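Local atomic coordinates of phosphosugar isomerase (Escherichia coli O6:H1, PDB entry 5UQI), a protein that probably interconverts arabinose 5-phosphate and ribulose 5-phosphate as a sugar isomerase of the GutQ/KpsF type, and binds arabinose 5-phosphate. Residues H15-A20 / S145-L150; K19-V24 / V161-D166; K37-C42 / L170-L175; G83-V88 / L110-K115. One frame throughout, in Å; residues are numbered along the deposited sequence.

Contact 1. Residues H15-A20 / S145-L150; sequences HNELKA and SEADNL
Asn16 meets Ala147 twice, once through carbon and once through its amide. The tight part is the pair of beta carbons, Asn16 CB and Ala147 CB, 3.7 Å apart, where the backbone of the helix comes closest to the loop. Beside it, Asn16 ND2 donates to Ala147 O at 3.0 Å with a moderately bent N-H...O angle of 144°. The acceptor lies almost in the asparagine's own amide plane, whereas the donor is tilted 16° from the carbonyl plane. With CG anti to the carbonyl carbon (chi1 -76°), the amide is carried out beside the touch of the beta carbons, ND2 toward Ala147 O. Segment 145-150 belongs to the loop between strand 137-140 and helix 156-175 of the SIS domain; farther along, this loop supplies Pro154 to the arabinose-5-phosphate pocket. Ala147 is buried: its side chain also touches Cys156, and its backbone N is taken by Ser155 OG. Next to it, Glu146 OE1 bonds to Ser155 N and Glu146 OE2 to Ser157 OG, at the start of helix 156-175. The looser side belongs to Glu17, which like Asn16 is partly exposed. Its CG stays 4.3 Å from Ala147 CB, and the carboxylate makes its bond outside the contact, Glu17 OE1 being hydrogen-bonded to Thr159 OG1 on helix 156-175.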
loop_
_atom_site.group_PDB
_atom_site.type_symbol
_atom_site.label_atom_id
_atom_site.label_comp_id
_atom_site.label_asym_id
_atom_site.label_seq_id
_atom_site.Cartn_x
_atom_site.Cartn_y
_atom_site.Cartn_z
ATOM N N HIS A 15 -20.146 7.597 -1.417
ATOM C CA HIS A 15 -20.451 6.828 -2.594
ATOM C C HIS A 15 -19.331 6.899 -3.653
ATOM O O HIS A 15 -19.055 5.858 -4.286
ATOM C CB HIS A 15 -21.782 7.353 -3.173
ATOM C CG HIS A 15 -22.156 6.726 -4.477
ATOM N ND1 HIS A 15 -22.615 5.431 -4.584
ATOM C CD2 HIS A 15 -22.127 7.228 -5.734
ATOM C CE1 HIS A 15 -22.841 5.157 -5.858
ATOM N NE2 HIS A 15 -22.570 6.233 -6.573
ATOM N N ASN A 16 -18.676 8.072 -3.793
ATOM C CA ASN A 16 -17.552 8.190 -4.728
ATOM C C ASN A 16 -16.471 7.175 -4.311
ATOM O O ASN A 16 -15.852 6.513 -5.167
ATOM C CB ASN A 16 -16.955 9.606 -4.723
ATOM C CG ASN A 16 -17.824 10.582 -5.483
ATOM O OD1 ASN A 16 -18.781 10.154 -6.140
ATOM N ND2 ASN A 16 -17.498 11.866 -5.424
ATOM N N GLU A 17 -16.213 7.083 -3.010
ATOM C CA GLU A 17 -15.164 6.119 -2.551
ATOM C C GLU A 17 -15.563 4.672 -2.772
ATOM O O GLU A 17 -14.771 3.826 -3.220
ATOM C CB GLU A 17 -14.750 6.350 -1.058
ATOM C CG GLU A 17 -14.143 7.713 -0.862
ATOM C CD GLU A 17 -13.292 7.793 0.379
ATOM O OE1 GLU A 17 -13.029 6.739 1.005
ATOM O OE2 GLU A 17 -12.942 8.930 0.729
ATOM N N LEU A 18 -16.848 4.399 -2.548
ATOM C CA LEU A 18 -17.394 3.085 -2.797
ATOM C C LEU A 18 -17.184 2.714 -4.278
ATOM O O LEU A 18 -16.761 1.596 -4.551
ATOM C CB LEU A 18 -18.889 3.096 -2.438
ATOM C CG LEU A 18 -19.680 1.765 -2.592
ATOM C CD1 LEU A 18 -19.424 0.842 -1.415
ATOM C CD2 LEU A 18 -21.180 2.025 -2.695
ATOM N N LYS A 19 -17.462 3.646 -5.185
ATOM C CA LYS A 19 -17.299 3.360 -6.627
ATOM C C LYS A 19 -15.852 3.025 -6.978
ATOM O O LYS A 19 -15.589 2.125 -7.774
ATOM C CB LYS A 19 -17.785 4.518 -7.479
ATOM C CG LYS A 19 -19.308 4.602 -7.523
ATOM C CD LYS A 19 -19.707 5.758 -8.456
ATOM C CE LYS A 19 -19.482 5.416 -9.939
ATOM N NZ LYS A 19 -19.142 6.612 -10.773
ATOM N N ALA A 20 -14.937 3.771 -6.378
ATOM C CA ALA A 20 -13.493 3.546 -6.655
ATOM C C ALA A 20 -13.083 2.135 -6.225
ATOM O O ALA A 20 -12.303 1.472 -6.902
ATOM C CB ALA A 20 -12.695 4.636 -5.939
ATOM N N SER A 145 -10.310 9.050 -10.270
ATOM C CA SER A 145 -10.511 10.398 -9.751
ATOM C C SER A 145 -10.465 10.321 -8.225
ATOM O O SER A 145 -10.567 9.233 -7.643
ATOM C CB SER A 145 -11.901 10.902 -10.150
ATOM O OG SER A 145 -11.999 12.307 -9.944
ATOM N N GLU A 146 -10.348 11.473 -7.586
ATOM C CA GLU A 146 -10.604 11.557 -6.132
ATOM C C GLU A 146 -12.058 11.911 -5.874
ATOM O O GLU A 146 -12.803 12.136 -6.827
ATOM C CB GLU A 146 -9.651 12.536 -5.449
ATOM C CG GLU A 146 -8.175 12.143 -5.581
ATOM C CD GLU A 146 -7.739 10.875 -4.837
ATOM O OE1 GLU A 146 -8.577 10.145 -4.200
ATOM O OE2 GLU A 146 -6.515 10.611 -4.916
ATOM N N ALA A 147 -12.474 11.922 -4.603
ATOM C CA ALA A 147 -13.895 12.097 -4.277
ATOM C C ALA A 147 -14.309 13.560 -4.273
ATOM O O ALA A 147 -15.503 13.845 -4.362
ATOM C CB ALA A 147 -14.216 11.429 -2.925
ATOM N N ASP A 148 -13.348 14.482 -4.180
ATOM C CA ASP A 148 -13.691 15.916 -4.048
ATOM C C ASP A 148 -13.972 16.501 -5.443
ATOM O O ASP A 148 -13.538 15.924 -6.445
ATOM C CB ASP A 148 -12.585 16.713 -3.312
ATOM C CG ASP A 148 -11.186 16.571 -3.950
ATOM O OD1 ASP A 148 -10.781 15.431 -4.308
ATOM O OD2 ASP A 148 -10.481 17.633 -4.092
ATOM N N ASN A 149 -14.672 17.634 -5.523
ATOM C CA ASN A 149 -15.001 18.204 -6.850
ATOM C C ASN A 149 -13.758 18.560 -7.656
ATOM O O ASN A 149 -13.721 18.330 -8.873
ATOM C CB ASN A 149 -15.971 19.376 -6.734
ATOM C CG ASN A 149 -17.387 18.926 -6.367
ATOM O OD1 ASN A 149 -17.598 17.879 -5.717
ATOM N ND2 ASN A 149 -18.376 19.728 -6.771
ATOM N N LEU A 150 -12.745 19.074 -6.955
ATOM C CA LEU A 150 -11.431 19.403 -7.510
ATOM C C LEU A 150 -10.605 18.170 -7.928
ATOM O O LEU A 150 -9.731 18.275 -8.807
ATOM C CB LEU A 150 -10.636 20.200 -6.467
ATOM C CG LEU A 150 -11.221 21.470 -5.814
ATOM C CD1 LEU A 150 -10.652 21.709 -4.402
ATOM C CD2 LEU A 150 -10.987 22.661 -6.743
#

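Contact 2. Residues K19-V24 / V161-D166; sequences KAVEEV and VLVVGD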
loop_
_atom_site.group_PDB
_atom_site.type_symbol
_atom_site.label_atom_id
_atom_site.label_comp_id
_atom_site.label_asym_id
_atom_site.label_seq_id
_atom_site.Cartn_x
_atom_site.Cartn_y
_atom_site.Cartn_z
ATOM N N LYS A 19 -17.462 3.646 -5.185
ATOM C CA LYS A 19 -17.299 3.360 -6.627
ATOM C C LYS A 19 -15.852 3.025 -6.978
ATOM O O LYS A 19 -15.589 2.125 -7.774
ATOM C CB LYS A 19 -17.785 4.518 -7.479
ATOM C CG LYS A 19 -19.308 4.602 -7.523
ATOM C CD LYS A 19 -19.707 5.758 -8.456
ATOM C CE LYS A 19 -19.482 5.416 -9.939
ATOM N NZ LYS A 19 -19.142 6.612 -10.773
ATOM N N ALA A 20 -14.937 3.771 -6.378
ATOM C CA ALA A 20 -13.493 3.546 -6.655
ATOM C C ALA A 20 -13.083 2.135 -6.225
ATOM O O ALA A 20 -12.303 1.472 -6.902
ATOM C CB ALA A 20 -12.695 4.636 -5.939
ATOM N N VAL A 21 -13.590 1.686 -5.089
ATOM C CA VAL A 21 -13.303 0.317 -4.616
ATOM C C VAL A 21 -13.887 -0.718 -5.594
ATOM O O VAL A 21 -13.197 -1.645 -6.012
ATOM C CB VAL A 21 -13.802 0.103 -3.188
ATOM C CG1 VAL A 21 -13.650 -1.353 -2.738
ATOM C CG2 VAL A 21 -13.028 1.055 -2.258
ATOM N N GLU A 22 -15.120 -0.468 -6.023
ATOM C CA GLU A 22 -15.793 -1.370 -6.952
ATOM C C GLU A 22 -15.009 -1.507 -8.239
ATOM O O GLU A 22 -14.941 -2.632 -8.747
ATOM C CB GLU A 22 -17.195 -0.823 -7.315
ATOM C CG GLU A 22 -18.278 -0.993 -6.283
ATOM C CD GLU A 22 -19.679 -0.564 -6.798
ATOM O OE1 GLU A 22 -19.775 0.128 -7.822
ATOM O OE2 GLU A 22 -20.701 -0.898 -6.145
ATOM N N GLU A 23 -14.447 -0.407 -8.752
ATOM C CA GLU A 23 -13.689 -0.337 -10.015
ATOM C C GLU A 23 -12.546 -1.319 -9.882
ATOM O O GLU A 23 -12.248 -2.074 -10.802
ATOM C CB GLU A 23 -13.105 1.047 -10.287
ATOM C CG GLU A 23 -14.111 2.188 -10.389
ATOM C CD GLU A 23 -14.874 2.236 -11.696
ATOM O OE1 GLU A 23 -14.409 1.636 -12.699
ATOM O OE2 GLU A 23 -15.939 2.903 -11.714
ATOM N N VAL A 24 -11.931 -1.356 -8.691
ATOM C CA VAL A 24 -10.772 -2.243 -8.475
ATOM C C VAL A 24 -11.178 -3.722 -8.332
ATOM O O VAL A 24 -10.514 -4.593 -8.919
ATOM C CB VAL A 24 -9.879 -1.772 -7.260
ATOM C CG1 VAL A 24 -8.770 -2.782 -6.978
ATOM C CG2 VAL A 24 -9.303 -0.389 -7.567
ATOM N N VAL A 161 -6.210 1.766 -1.881
ATOM C CA VAL A 161 -4.969 1.116 -1.507
ATOM C C VAL A 161 -5.126 0.407 -0.132
ATOM O O VAL A 161 -4.613 -0.711 0.047
ATOM C CB VAL A 161 -3.796 2.116 -1.469
ATOM C CG1 VAL A 161 -2.543 1.365 -1.060
ATOM C CG2 VAL A 161 -3.597 2.602 -2.875
ATOM N N LEU A 162 -5.872 1.033 0.783
ATOM C CA LEU A 162 -6.079 0.360 2.082
ATOM C C LEU A 162 -6.861 -0.935 1.908
ATOM O O LEU A 162 -6.491 -1.956 2.472
ATOM C CB LEU A 162 -6.861 1.300 3.038
ATOM C CG LEU A 162 -7.266 0.692 4.396
ATOM C CD1 LEU A 162 -6.044 0.283 5.210
ATOM C CD2 LEU A 162 -8.059 1.755 5.141
ATOM N N VAL A 163 -7.925 -0.887 1.102
ATOM C CA VAL A 163 -8.726 -2.107 0.917
ATOM C C VAL A 163 -7.928 -3.208 0.219
ATOM O O VAL A 163 -7.929 -4.368 0.663
ATOM C CB VAL A 163 -10.005 -1.763 0.121
ATOM C CG1 VAL A 163 -10.801 -3.016 -0.209
ATOM C CG2 VAL A 163 -10.887 -0.844 0.969
ATOM N N VAL A 164 -7.181 -2.811 -0.827
ATOM C CA VAL A 164 -6.330 -3.774 -1.528
ATOM C C VAL A 164 -5.286 -4.402 -0.577
ATOM O O VAL A 164 -5.123 -5.628 -0.486
ATOM C CB VAL A 164 -5.625 -3.077 -2.719
ATOM C CG1 VAL A 164 -4.448 -3.911 -3.196
ATOM C CG2 VAL A 164 -6.636 -2.800 -3.840
ATOM N N GLY A 165 -4.580 -3.537 0.170
ATOM C CA GLY A 165 -3.520 -4.020 1.085
ATOM C C GLY A 165 -4.090 -4.901 2.200
ATOM O O GLY A 165 -3.466 -5.887 2.589
ATOM N N ASP A 166 -5.245 -4.525 2.748
ATOM C CA ASP A 166 -5.891 -5.337 3.781
ATOM C C ASP A 166 -6.195 -6.749 3.213
ATOM O O ASP A 166 -5.939 -7.760 3.915
ATOM C CB ASP A 166 -7.223 -4.786 4.229
ATOM C CG ASP A 166 -7.152 -3.656 5.252
ATOM O OD1 ASP A 166 -6.077 -3.343 5.753
ATOM O OD2 ASP A 166 -8.308 -3.126 5.542
#
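A helix-helix packing contact joins helix 3-25 to helix 156-175: Val21 and Val24, one turn apart, meet the consecutive residues Val163 and Val164. It is purely apolar, with no hydrogen bond across it. Val21 CG1 and Val163 CG1 reach toward each other tip to tip, 4.2 Å apart, a light touch between two partly exposed residues. In both, CG1 lies anti to the backbone N (chi1 174° and 175°), which sends the methyl out along the approach. The buried pair is closer: Val24 CG1 lies 3.8 Å from Val164 CG2, and the two side chains cross at about a right angle, so that one branch of each does the touching while the remaining methyls turn aside. Val160, one turn before Val164, adds to it, for it touches Ala20, Val21 and Val24. Val164 also packs on Ile141, and Val24 on Leu29. Another side of helix 156-175 faces helix 52-67, where Asp166 forms a salt bridge with Lys60 and Leu162 lies on Ile57. Helix 3-25 is therefore laid against a helix that itself packs beside helix 52-67, an added N-terminal helix on the alpha/beta/alpha sandwich that characterises SIS domains.

Contact 3. Residues K37-C42 / L170-L175; sequences KVLQSC and LALSEL
Helices 37-41 and 170-175 cross at -57°, their axes 10.8 Å apart at closest approach, and the nearest alpha carbons are those of Gln40 and Leu172. Leu172 is the centre of the contact, pointing toward the other helix with its two methyls divided between two successive residues. Its CD1 lies 3.9 Å from Leu39 CB and also meets Leu39 CD1, the two leucines crossing at about a right angle. The other methyl, Leu172 CD2, comes within 3.7 Å of Gln40 CG. Both leucines are buried: Leu39 continues inward to Ile95 and Ile121 on neighbouring strands of the parallel sheet, and Leu172 also touches Ile36 and Thr70. In this way the last turn of helix 32-41 packs on the sheet through Leu39 and beside the C-terminal part of helix 156-175, as helices flanking the sheet of the SIS alpha/beta/alpha sandwich. Toward the surface the contact becomes mixed. The glutamine chain is extended beyond CG (chi2 -178°), which carries its amide across to Leu175, where Gln40 NE2 rests 3.7 Å from Leu175 CB in a van der Waals touch. That amide nitrogen has a polar partner as well: it donates to a water at 3.2 Å from NE2, and the water in turn donates to Leu172 O at 2.8 Å. The water thus bridges an exposed side chain to a backbone carbonyl near the end of the helix.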
loop_
_atom_site.group_PDB
_atom_site.type_symbol
_atom_site.label_atom_id
_atom_site.label_comp_id
_atom_site.label_asym_id
_atom_site.label_seq_id
_atom_site.Cartn_x
_atom_site.Cartn_y
_atom_site.Cartn_z
ATOM N N LYS A 37 2.907 -14.599 -4.127
ATOM C CA LYS A 37 4.082 -15.458 -4.156
ATOM C C LYS A 37 5.363 -14.805 -3.706
ATOM O O LYS A 37 6.097 -15.396 -2.949
ATOM C CB LYS A 37 4.235 -16.047 -5.558
ATOM C CG LYS A 37 3.036 -16.905 -5.923
ATOM C CD LYS A 37 3.150 -17.440 -7.345
ATOM C CE LYS A 37 1.858 -18.117 -7.751
ATOM N NZ LYS A 37 1.961 -18.511 -9.183
ATOM N N VAL A 38 5.614 -13.570 -4.145
ATOM C CA VAL A 38 6.817 -12.813 -3.722
ATOM C C VAL A 38 6.749 -12.600 -2.223
ATOM O O VAL A 38 7.724 -12.839 -1.524
ATOM C CB VAL A 38 6.955 -11.444 -4.393
ATOM C CG1 VAL A 38 8.077 -10.618 -3.757
ATOM C CG2 VAL A 38 7.203 -11.576 -5.905
ATOM N N LEU A 39 5.583 -12.145 -1.734
ATOM C CA LEU A 39 5.448 -11.958 -0.274
ATOM C C LEU A 39 5.616 -13.228 0.557
ATOM O O LEU A 39 6.226 -13.211 1.629
ATOM C CB LEU A 39 4.196 -11.159 0.111
ATOM C CG LEU A 39 4.198 -9.757 -0.532
ATOM C CD1 LEU A 39 2.808 -9.116 -0.340
ATOM C CD2 LEU A 39 5.263 -8.790 0.072
ATOM N N GLN A 40 5.143 -14.357 0.013
ATOM C CA GLN A 40 5.301 -15.631 0.719
ATOM C C GLN A 40 6.754 -16.073 0.825
ATOM O O GLN A 40 7.107 -16.823 1.744
ATOM C CB GLN A 40 4.504 -16.703 -0.031
ATOM C CG GLN A 40 3.009 -16.609 0.253
ATOM C CD GLN A 40 2.214 -17.703 -0.440
ATOM O OE1 GLN A 40 2.469 -18.026 -1.589
ATOM N NE2 GLN A 40 1.210 -18.220 0.245
ATOM N N SER A 41 7.562 -15.624 -0.133
ATOM C CA SER A 41 8.966 -15.969 -0.247
ATOM C C SER A 41 9.817 -15.132 0.679
ATOM O O SER A 41 10.985 -15.483 0.944
ATOM C CB SER A 41 9.454 -15.826 -1.707
ATOM O OG SER A 41 9.757 -14.469 -2.068
ATOM N N CYS A 42 9.249 -14.037 1.220
ATOM C CA CYS A 42 10.055 -13.106 2.023
ATOM C C CYS A 42 10.590 -13.787 3.265
ATOM O O CYS A 42 9.809 -14.314 4.059
ATOM C CB CYS A 42 9.211 -11.866 2.334
ATOM S SG CYS A 42 10.073 -10.643 3.341
ATOM N N LEU A 170 -4.798 -10.284 4.511
ATOM C CA LEU A 170 -5.695 -11.374 4.971
ATOM C C LEU A 170 -5.512 -12.643 4.148
ATOM O O LEU A 170 -5.586 -13.739 4.738
ATOM C CB LEU A 170 -7.151 -10.924 5.000
ATOM C CG LEU A 170 -7.410 -9.848 6.086
ATOM C CD1 LEU A 170 -8.818 -9.244 5.938
ATOM C CD2 LEU A 170 -7.139 -10.309 7.507
ATOM N N ALA A 171 -5.216 -12.510 2.844
ATOM C CA ALA A 171 -4.975 -13.718 2.023
ATOM C C ALA A 171 -3.674 -14.377 2.460
ATOM O O ALA A 171 -3.636 -15.567 2.665
ATOM C CB ALA A 171 -4.899 -13.326 0.571
ATOM N N LEU A 172 -2.595 -13.593 2.717
ATOM C CA LEU A 172 -1.343 -14.196 3.196
ATOM C C LEU A 172 -1.600 -14.902 4.551
ATOM O O LEU A 172 -1.058 -15.981 4.787
ATOM C CB LEU A 172 -0.214 -13.136 3.383
ATOM C CG LEU A 172 0.298 -12.522 2.097
ATOM C CD1 LEU A 172 1.088 -11.265 2.484
ATOM C CD2 LEU A 172 1.196 -13.542 1.405
ATOM N N SER A 173 -2.407 -14.268 5.415
ATOM C CA SER A 173 -2.663 -14.768 6.759
ATOM C C SER A 173 -3.386 -16.128 6.658
ATOM O O SER A 173 -2.955 -17.101 7.316
ATOM C CB SER A 173 -3.528 -13.739 7.510
ATOM O OG SER A 173 -3.635 -14.110 8.891
ATOM N N GLU A 174 -4.411 -16.190 5.807
ATOM C CA GLU A 174 -5.177 -17.457 5.600
ATOM C C GLU A 174 -4.280 -18.503 5.005
ATOM O O GLU A 174 -4.261 -19.642 5.475
ATOM C CB GLU A 174 -6.417 -17.200 4.757
ATOM C CG GLU A 174 -7.219 -18.458 4.414
ATOM C CD GLU A 174 -8.660 -18.146 4.060
ATOM O OE1 GLU A 174 -9.245 -17.167 4.604
ATOM O OE2 GLU A 174 -9.217 -18.903 3.231
ATOM N N LEU A 175 -3.497 -18.139 3.984
ATOM C CA LEU A 175 -2.571 -19.096 3.319
ATOM C C LEU A 175 -1.512 -19.687 4.244
ATOM O O LEU A 175 -1.176 -20.872 4.090
ATOM C CB LEU A 175 -1.946 -18.462 2.065
ATOM C CG LEU A 175 -2.989 -18.128 0.980
ATOM C CD1 LEU A 175 -2.369 -17.214 -0.071
ATOM C CD2 LEU A 175 -3.480 -19.432 0.314
HETATM O O HOH W 1 0.971 -16.976 3.165
#

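Contact 4. Residues G83-V88 / L110-K115; sequences GDLGMV and LPSLKK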
loop_
_atom_site.group_PDB
_atom_site.type_symbol
_atom_site.label_atom_id
_atom_site.label_comp_id
_atom_site.label_asym_id
_atom_site.label_seq_id
_atom_site.Cartn_x
_atom_site.Cartn_y
_atom_site.Cartn_z
ATOM N N GLY A 83 18.710 8.327 6.710
ATOM C CA GLY A 83 19.366 7.294 7.507
ATOM C C GLY A 83 18.536 6.038 7.642
ATOM O O GLY A 83 19.082 5.004 7.912
ATOM N N ASP A 84 17.201 6.182 7.561
ATOM C CA ASP A 84 16.354 5.014 7.904
ATOM C C ASP A 84 16.411 3.927 6.865
ATOM O O ASP A 84 15.904 2.817 7.112
ATOM C CB ASP A 84 14.860 5.402 8.182
ATOM C CG ASP A 84 14.652 6.160 9.496
ATOM O OD1 ASP A 84 15.604 6.611 10.152
ATOM O OD2 ASP A 84 13.443 6.331 9.884
ATOM N N LEU A 85 17.019 4.184 5.684
ATOM C CA LEU A 85 17.310 3.060 4.810
ATOM C C LEU A 85 18.168 1.987 5.495
ATOM O O LEU A 85 18.061 0.808 5.114
ATOM C CB LEU A 85 18.085 3.622 3.589
ATOM C CG LEU A 85 17.126 4.181 2.532
ATOM C CD1 LEU A 85 17.996 5.085 1.634
ATOM C CD2 LEU A 85 16.469 3.078 1.688
ATOM N N GLY A 86 18.892 2.346 6.572
ATOM C CA GLY A 86 19.636 1.411 7.354
ATOM C C GLY A 86 18.773 0.417 8.116
ATOM O O GLY A 86 19.273 -0.597 8.655
ATOM N N MET A 87 17.452 0.652 8.125
ATOM C CA MET A 87 16.563 -0.335 8.759
ATOM C C MET A 87 16.302 -1.535 7.880
ATOM O O MET A 87 15.787 -2.567 8.390
ATOM C CB MET A 87 15.217 0.326 9.123
ATOM C CG MET A 87 15.430 1.477 10.088
ATOM S SD MET A 87 13.856 2.301 10.481
ATOM C CE MET A 87 14.441 3.423 11.766
ATOM N N VAL A 88 16.556 -1.375 6.575
ATOM C CA VAL A 88 16.228 -2.373 5.524
ATOM C C VAL A 88 17.482 -3.223 5.328
ATOM O O VAL A 88 18.546 -2.687 5.034
ATOM C CB VAL A 88 15.860 -1.662 4.192
ATOM C CG1 VAL A 88 15.580 -2.689 3.083
ATOM C CG2 VAL A 88 14.661 -0.734 4.411
ATOM N N LEU A 110 15.295 5.448 -4.456
ATOM C CA LEU A 110 15.551 4.317 -5.375
ATOM C C LEU A 110 17.051 4.005 -5.696
ATOM O O LEU A 110 17.429 2.853 -5.678
ATOM C CB LEU A 110 14.759 4.491 -6.677
ATOM C CG LEU A 110 13.245 4.419 -6.458
ATOM C CD1 LEU A 110 12.593 4.814 -7.741
ATOM C CD2 LEU A 110 12.833 3.009 -6.077
ATOM N N PRO A 111 17.878 5.047 -5.922
ATOM C CA PRO A 111 19.294 4.670 -6.155
ATOM C C PRO A 111 19.934 3.851 -5.041
ATOM O O PRO A 111 20.576 2.812 -5.311
ATOM C CB PRO A 111 19.973 6.019 -6.345
ATOM C CG PRO A 111 18.910 6.947 -6.848
ATOM C CD PRO A 111 17.671 6.491 -6.054
ATOM N N SER A 112 19.670 4.241 -3.750
ATOM C CA SER A 112 20.190 3.451 -2.699
ATOM C C SER A 112 19.556 2.069 -2.656
ATOM O O SER A 112 20.223 1.103 -2.422
ATOM C CB SER A 112 20.007 4.142 -1.312
ATOM O OG SER A 112 20.775 5.364 -1.258
ATOM N N LEU A 113 18.224 1.990 -2.822
ATOM C CA LEU A 113 17.608 0.680 -2.735
ATOM C C LEU A 113 18.079 -0.283 -3.864
ATOM O O LEU A 113 18.186 -1.480 -3.621
ATOM C CB LEU A 113 16.075 0.818 -2.811
ATOM C CG LEU A 113 15.438 1.248 -1.484
ATOM C CD1 LEU A 113 13.957 1.648 -1.726
ATOM C CD2 LEU A 113 15.619 0.132 -0.442
ATOM N N LYS A 114 18.399 0.295 -5.036
ATOM C CA LYS A 114 19.005 -0.516 -6.107
ATOM C C LYS A 114 20.401 -1.062 -5.719
ATOM O O LYS A 114 20.659 -2.270 -5.892
ATOM C CB LYS A 114 19.093 0.336 -7.395
ATOM C CG LYS A 114 17.764 0.574 -8.050
ATOM C CD LYS A 114 17.202 -0.742 -8.537
ATOM C CE LYS A 114 15.922 -0.452 -9.267
ATOM N NZ LYS A 114 15.391 -1.681 -9.887
ATOM N N LYS A 115 21.240 -0.221 -5.109
ATOM C CA LYS A 115 22.520 -0.680 -4.555
ATOM C C LYS A 115 22.394 -1.709 -3.472
ATOM O O LYS A 115 23.191 -2.625 -3.376
ATOM C CB LYS A 115 23.436 0.459 -4.113
ATOM C CG LYS A 115 23.764 1.486 -5.201
ATOM C CD LYS A 115 24.816 2.439 -4.643
ATOM C CE LYS A 115 24.793 3.794 -5.331
ATOM N NZ LYS A 115 25.382 3.695 -6.695
#
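No ring, amide or other flat side-chain group takes part where Leu85 meets Ser112 and Leu113; the surfaces that touch are leucine methyls and a serine methylene. Leu85 splits its two branches between consecutive residues of helix 110-116. Its CD1 sits 3.7 Å from Ser112 CB and 4.0 Å from Ser112 OG, a van der Waals touch that makes no use of the hydroxyl as a bonding group. The other branch, Leu85 CD2, meets Leu113 CD2 at 3.7 Å and lies nearly as close to Leu113 CG, the two leucine side chains meeting at a slant. Leu85 starts out directly toward the helix, and CG lies anti to its carbonyl carbon (chi1 -84°), putting the fork of the side chain at the serine-leucine step. Leu113 leaves its backbone less directly, but one methyl swings over to close the pair. Leu85 opens a 3-10 turn, 85-87, just beyond the Schellman motif that closes the preceding helix, with Gly83, at positive phi, as C-prime residue: Asp84 N bonds to Glu79 O and Gly83 N to Ala80 O. Just after it, Leu85 points toward helix 110-116 and also touches Ala80. Beneath the contact runs strand 93-97, touched by Val88 at Val94 and by Leu113 at Leu96; Asp84 and Met87 lean on strand 72-76, and Leu110 and Lys114 tie helix 110-116 to helix 130-134.

In the fold
Contact 2 lies nearest the middle of the chain, about 11 Å from centre to centre, and contact 1 farthest out, at about 19 Å. Both use helix 3-25 and share Lys19 and Ala20: toward the loop the helix offers an asparagine amide, while in contact 2 valines meet valines. Helix 156-175 runs on from contact 2 to contact 3, which passes from buried leucines to exposed Gln40 and Leu175 and a water bridge. Contact 4 uses none of these helices and is nested within the chain spans closed by the other three. It reaches Val94 and Leu96 of strand 93-97, whereas contact 3 reaches Ile95, between them. Direct hydrogen bonding across segments occurs in contact 1 alone.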